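Side-chain contact in oxidoreductase, 2OG-Fe(II) oxygenase family (Burkholderia pseudomallei, PDB 6N1F), which binds an iron(III) ion and probably acts as an oxidoreductase of the iron/ascorbate-dependent family: residues R30-E33 and D38-A41. Sequence-based numbering, arbitrary orientation.
Sequences RCNE and DYAA
N32, whose side chain closes an Asx turn in the loop after strand 27-29, reaches onto the first turn of helix 36-45 and meets D38 and Y39 at the periphery of the double-stranded beta-helix fold expected of 2OG-Fe(II) oxygenases, away from the iron site. Its CG stands anti to the backbone N (chi1 -169°), which carries the amide out toward the helix. Starting at the root, N32 CB lies 4.0 Å from Y39 CD1. Next, N32 CG comes to 3.8 Å from the same Y39 CD1, in the ring plane, so the amide meets the edge of the tyrosine rather than a face; the two planes are almost perpendicular, 88° apart. At the tip the branches diverge. N32 OD1 touches D38 CB at 3.6 Å and Y39 CE1, while accepting the hydrogen bond from G34 N that defines the turn. N32 ND2 passes over the backbone carbonyl of D38 and donates to Q42 OE1 on the following turn, so bonds on both branches fix the rotation of the amide. D38 OD2 accepts a hydrogen bond from G35 N, just ahead of the helix, and the Y39 side chain also packs on L51 of strand 48-51. The backbone of N32 adds a last touch to the ring edge, its O lying 3.7 Å from Y39 CE1.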
ATOM      1  N   ARG A  30       3.287 -10.296 -13.411  1.00 22.92           N
ATOM      2  CA  ARG A  30       4.606  -9.707 -13.261  1.00 26.55           C
ATOM      3  C   ARG A  30       4.433  -8.190 -13.169  1.00 26.28           C
ATOM      4  O   ARG A  30       3.321  -7.677 -13.291  1.00 20.77           O
ATOM      5  CB  ARG A  30       5.502 -10.118 -14.430  1.00 28.03           C
ATOM      6  N   CYS A  31       5.533  -7.458 -12.961  1.00 19.81           N
ATOM      7  CA  CYS A  31       5.465  -5.996 -13.003  1.00 19.74           C
ATOM      8  C   CYS A  31       5.045  -5.521 -14.384  1.00 21.34           C
ATOM      9  O   CYS A  31       5.498  -6.047 -15.405  1.00 24.33           O
ATOM     10  CB  CYS A  31       6.817  -5.369 -12.644  1.00 20.67           C
ATOM     11  SG  CYS A  31       7.406  -5.748 -11.008  1.00 28.04           S
ATOM     12  N   ASN A  32       4.189  -4.500 -14.417  1.00 19.54           N
ATOM     13  CA  ASN A  32       3.791  -3.911 -15.687  1.00 17.75           C
ATOM     14  C   ASN A  32       4.985  -3.195 -16.315  1.00 25.13           C
ATOM     15  O   ASN A  32       5.585  -2.321 -15.686  1.00 22.03           O
ATOM     16  CB  ASN A  32       2.632  -2.947 -15.479  1.00 21.37           C
ATOM     17  CG  ASN A  32       2.009  -2.514 -16.780  1.00 28.40           C
ATOM     18  OD1 ASN A  32       2.694  -2.018 -17.671  1.00 24.26           O
ATOM     19  ND2 ASN A  32       0.705  -2.735 -16.915  1.00 31.53           N
ATOM     20  N   GLU A  33       5.338  -3.566 -17.548  1.00 25.50           N
ATOM     21  CA  GLU A  33       6.546  -3.066 -18.193  1.00 27.85           C
ATOM     22  C   GLU A  33       6.278  -1.915 -19.158  1.00 20.09           C
ATOM     23  O   GLU A  33       7.141  -1.599 -19.977  1.00 24.93           O
ATOM     24  CB  GLU A  33       7.259  -4.200 -18.934  1.00 33.69           C
ATOM     25  CG  GLU A  33       7.755  -5.325 -18.044  1.00 43.89           C
ATOM     26  CD  GLU A  33       8.393  -6.461 -18.834  1.00 58.23           C
ATOM     27  OE1 GLU A  33       9.356  -7.063 -18.320  1.00 64.22           O
ATOM     28  OE2 GLU A  33       7.937  -6.752 -19.963  1.00 60.18           O
ATOM     29  N   ASP A  38      -0.560   2.331 -19.626  1.00 26.35           N
ATOM     30  CA  ASP A  38      -0.681   0.914 -19.279  1.00 26.75           C
ATOM     31  C   ASP A  38      -0.981   0.729 -17.797  1.00 24.18           C
ATOM     32  O   ASP A  38      -1.830  -0.095 -17.432  1.00 25.99           O
ATOM     33  CB  ASP A  38       0.602   0.165 -19.661  1.00 25.80           C
ATOM     34  CG  ASP A  38       1.022   0.429 -21.099  1.00 32.26           C
ATOM     35  OD1 ASP A  38       0.237   0.102 -22.023  1.00 33.34           O
ATOM     36  OD2 ASP A  38       2.126   0.985 -21.302  1.00 35.91           O
ATOM     37  N   TYR A  39      -0.278   1.460 -16.922  1.00 20.57           N
ATOM     38  CA  TYR A  39      -0.540   1.339 -15.489  1.00 23.96           C
ATOM     39  C   TYR A  39      -2.009   1.615 -15.165  1.00 25.78           C
ATOM     40  O   TYR A  39      -2.659   0.830 -14.463  1.00 23.02           O
ATOM     41  CB  TYR A  39       0.342   2.289 -14.689  1.00 20.90           C
ATOM     42  CG  TYR A  39       1.824   2.182 -14.925  1.00 28.12           C
ATOM     43  CD1 TYR A  39       2.394   1.017 -15.407  1.00 27.29           C
ATOM     44  CD2 TYR A  39       2.654   3.265 -14.661  1.00 25.46           C
ATOM     45  CE1 TYR A  39       3.740   0.925 -15.607  1.00 26.86           C
ATOM     46  CE2 TYR A  39       4.001   3.193 -14.867  1.00 20.05           C
ATOM     47  CZ  TYR A  39       4.543   2.024 -15.333  1.00 23.89           C
ATOM     48  OH  TYR A  39       5.887   1.950 -15.528  1.00 22.08           O
ATOM     49  N   ALA A  40      -2.543   2.742 -15.650  1.00 24.11           N
ATOM     50  CA  ALA A  40      -3.919   3.109 -15.314  1.00 23.33           C
ATOM     51  C   ALA A  40      -4.923   2.136 -15.923  1.00 27.03           C
ATOM     52  O   ALA A  40      -5.962   1.849 -15.319  1.00 26.01           O
ATOM     53  CB  ALA A  40      -4.211   4.535 -15.775  1.00 35.16           C
ATOM     54  N   ALA A  41      -4.640   1.629 -17.127  1.00 27.94           N
ATOM     55  CA  ALA A  41      -5.555   0.687 -17.764  1.00 29.42           C
ATOM     56  C   ALA A  41      -5.618  -0.638 -17.005  1.00 26.58           C
ATOM     57  O   ALA A  41      -6.694  -1.231 -16.878  1.00 26.17           O
ATOM     58  CB  ALA A  41      -5.143   0.461 -19.216  1.00 27.31           C
TER